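Local coordinates for DNA damage response protein Rtt109, putative (Neosartorya fumigata, PDB 5ZB9) that probably transfers acetyl groups from acetyl-CoA to lysines of histone H3, with roles in nucleosome assembly and the DNA damage response, at residues 46-51 with 336-341. Residues are numbered along the deposited sequence; the frame is centred on the assembly and turned at random.
Sequences EPESTF and SSRVAS
Glu-48 and Arg-338 meet by their stems, CG to CG at 3.5 Å, in a contact at the protein surface. The flat ends then diverge, the carboxylate and guanidinium planes standing 40° apart, with a long salt bridge of 3.9 Å from Glu-48 OE2 to Arg-338 NH1. The main partner of the guanidinium is Glu-45, at NE, and Asp-246 also bridges NH1, so the link to Glu-48 is the weaker one. The arginine stem also lies against the backbone, CG 3.3 Å from Glu-46 O, while Ser-336 OG sits 3.2 Å above the centre of one guanidinium face. That hydroxyl also accepts from the backbone N of Arg-338, forming an ST turn. A chi1 of 68° turns Ser-337 OG to Glu-48, where it donates to OE1 at 2.8 Å from well above the carboxylate plane. The contact joins the lead-in to strand 50-61 of the central mixed sheet to the long loop between strands 317-324 and 417-419, away from the CoA-binding residues. Two waters extend the junction, one linking Ser-49 O to Ser-337 OG, the other Ser-49 N to Ser-337 O. Farther along, Glu-46 N donates to Val-339 O at 3.0 Å.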
ATOM      1  N   GLU A  46       0.632  18.506  19.100  1.00 48.50           N
ATOM      2  CA  GLU A  46      -0.078  18.643  17.840  1.00 47.07           C
ATOM      3  C   GLU A  46       0.262  17.461  16.934  1.00 45.38           C
ATOM      4  O   GLU A  46       1.300  16.818  17.112  1.00 44.78           O
ATOM      5  CB  GLU A  46       0.276  19.972  17.164  1.00 54.84           C
ATOM      6  CG  GLU A  46      -0.309  21.201  17.859  1.00 59.95           C
ATOM      7  CD  GLU A  46      -1.832  21.179  17.915  1.00 73.10           C
ATOM      8  OE1 GLU A  46      -2.466  20.856  16.885  1.00 66.17           O
ATOM      9  OE2 GLU A  46      -2.395  21.482  18.992  1.00 82.04           O
ATOM     10  N   PRO A  47      -0.625  17.152  15.975  1.00 41.04           N
ATOM     11  CA  PRO A  47      -0.361  16.096  14.992  1.00 38.57           C
ATOM     12  C   PRO A  47       0.828  16.439  14.102  1.00 41.18           C
ATOM     13  O   PRO A  47       1.109  17.619  13.893  1.00 42.92           O
ATOM     14  CB  PRO A  47      -1.650  16.051  14.165  1.00 37.96           C
ATOM     15  CG  PRO A  47      -2.675  16.711  15.002  1.00 42.58           C
ATOM     16  CD  PRO A  47      -1.962  17.740  15.804  1.00 35.53           C
ATOM     17  N   GLU A  48       1.513  15.428  13.580  1.00 39.27           N
ATOM     18  CA  GLU A  48       2.617  15.681  12.669  1.00 37.62           C
ATOM     19  C   GLU A  48       2.091  16.253  11.369  1.00 36.83           C
ATOM     20  O   GLU A  48       1.055  15.823  10.866  1.00 38.85           O
ATOM     21  CB  GLU A  48       3.425  14.406  12.409  1.00 40.96           C
ATOM     22  CG  GLU A  48       4.037  13.828  13.667  1.00 54.91           C
ATOM     23  CD  GLU A  48       5.191  12.889  13.396  1.00 65.55           C
ATOM     24  OE1 GLU A  48       5.660  12.840  12.238  1.00 73.54           O
ATOM     25  OE2 GLU A  48       5.632  12.202  14.346  1.00 71.55           O
ATOM     26  N   SER A  49       2.794  17.251  10.849  1.00 37.78           N
ATOM     27  CA  SER A  49       2.475  17.814   9.551  1.00 37.24           C
ATOM     28  C   SER A  49       2.640  16.742   8.476  1.00 36.39           C
ATOM     29  O   SER A  49       3.716  16.158   8.330  1.00 33.41           O
ATOM     30  CB  SER A  49       3.369  19.016   9.252  1.00 32.57           C
ATOM     31  OG  SER A  49       3.072  19.539   7.968  1.00 40.28           O
ATOM     32  N   THR A  50       1.574  16.486   7.727  1.00 35.90           N
ATOM     33  CA  THR A  50       1.554  15.359   6.800  1.00 31.81           C
ATOM     34  C   THR A  50       0.999  15.758   5.435  1.00 31.82           C
ATOM     35  O   THR A  50      -0.007  16.468   5.336  1.00 34.43           O
ATOM     36  CB  THR A  50       0.715  14.185   7.379  1.00 34.76           C
ATOM     37  OG1 THR A  50       1.183  13.855   8.694  1.00 31.57           O
ATOM     38  CG2 THR A  50       0.816  12.954   6.498  1.00 30.30           C
ATOM     39  N   PHE A  51       1.658  15.303   4.377  1.00 32.98           N
ATOM     40  CA  PHE A  51       1.153  15.531   3.029  1.00 33.46           C
ATOM     41  C   PHE A  51       0.829  14.202   2.369  1.00 34.72           C
ATOM     42  O   PHE A  51       1.442  13.183   2.686  1.00 32.58           O
ATOM     43  CB  PHE A  51       2.170  16.317   2.199  1.00 39.39           C
ATOM     44  CG  PHE A  51       2.416  17.706   2.716  1.00 44.63           C
ATOM     45  CD1 PHE A  51       3.336  17.930   3.732  1.00 40.02           C
ATOM     46  CD2 PHE A  51       1.711  18.788   2.198  1.00 47.95           C
ATOM     47  CE1 PHE A  51       3.555  19.209   4.219  1.00 48.07           C
ATOM     48  CE2 PHE A  51       1.926  20.069   2.681  1.00 48.25           C
ATOM     49  CZ  PHE A  51       2.852  20.280   3.692  1.00 47.61           C
ATOM     50  N   SER A 336      10.205  12.139  16.515  1.00 72.46           N
ATOM     51  CA  SER A 336       8.984  12.942  16.439  1.00 73.48           C
ATOM     52  C   SER A 336       9.186  14.284  15.713  1.00 73.84           C
ATOM     53  O   SER A 336      10.206  14.953  15.896  1.00 66.00           O
ATOM     54  CB  SER A 336       8.447  13.188  17.856  1.00 70.54           C
ATOM     55  OG  SER A 336       7.311  14.034  17.855  1.00 74.89           O
ATOM     56  N   SER A 337       8.209  14.667  14.892  1.00 73.50           N
ATOM     57  CA  SER A 337       8.211  15.980  14.244  1.00 75.80           C
ATOM     58  C   SER A 337       7.092  16.862  14.808  1.00 74.99           C
ATOM     59  O   SER A 337       6.805  17.934  14.272  1.00 73.40           O
ATOM     60  CB  SER A 337       8.068  15.846  12.718  1.00 69.25           C
ATOM     61  OG  SER A 337       6.788  15.358  12.337  1.00 62.76           O
ATOM     62  N   ARG A 338       6.471  16.402  15.894  1.00 70.96           N
ATOM     63  CA  ARG A 338       5.372  17.124  16.536  1.00 75.12           C
ATOM     64  C   ARG A 338       5.839  18.396  17.236  1.00 85.90           C
ATOM     65  O   ARG A 338       6.985  18.487  17.688  1.00 86.24           O
ATOM     66  CB  ARG A 338       4.659  16.228  17.558  1.00 71.50           C
ATOM     67  CG  ARG A 338       4.043  14.962  16.987  1.00 65.11           C
ATOM     68  CD  ARG A 338       3.264  14.187  18.040  1.00 57.63           C
ATOM     69  NE  ARG A 338       4.105  13.744  19.158  1.00 69.38           N
ATOM     70  CZ  ARG A 338       4.810  12.613  19.179  1.00 67.45           C
ATOM     71  NH1 ARG A 338       4.802  11.791  18.134  1.00 59.60           N
ATOM     72  NH2 ARG A 338       5.532  12.306  20.251  1.00 63.34           N
ATOM     73  N   VAL A 339       4.938  19.371  17.330  1.00 83.83           N
ATOM     74  CA  VAL A 339       5.181  20.583  18.110  1.00 86.34           C
ATOM     75  C   VAL A 339       4.244  20.598  19.323  1.00 84.88           C
ATOM     76  O   VAL A 339       3.122  20.083  19.255  1.00 73.30           O
ATOM     77  CB  VAL A 339       4.976  21.859  17.265  1.00 83.54           C
ATOM     78  CG1 VAL A 339       5.597  23.065  17.958  1.00 83.97           C
ATOM     79  CG2 VAL A 339       5.578  21.679  15.876  1.00 78.86           C
ATOM     80  N   ALA A 340       4.707  21.176  20.431  1.00 96.03           N
ATOM     81  CA  ALA A 340       3.922  21.209  21.666  1.00 86.75           C
ATOM     82  C   ALA A 340       2.887  22.336  21.651  1.00 89.39           C
ATOM     83  O   ALA A 340       3.180  23.460  21.237  1.00 91.01           O
ATOM     84  CB  ALA A 340       4.838  21.345  22.872  1.00 73.86           C
ATOM     85  N   SER A 341       1.678  22.022  22.108  1.00 87.25           N
ATOM     86  CA  SER A 341       0.582  22.986  22.131  1.00 94.97           C
ATOM     87  C   SER A 341       0.361  23.561  23.532  1.00 90.67           C
ATOM     88  O   SER A 341       0.220  24.774  23.706  1.00 90.62           O
ATOM     89  CB  SER A 341      -0.705  22.332  21.615  1.00 86.02           C
ATOM     90  OG  SER A 341      -0.887  21.040  22.177  1.00 74.87           O
TER
HETATM   91  O   HOH W   1       6.078  16.262   9.694  1.00 42.38           O
HETATM   92  O   HOH W   2       4.845  18.577  12.440  1.00 49.37           O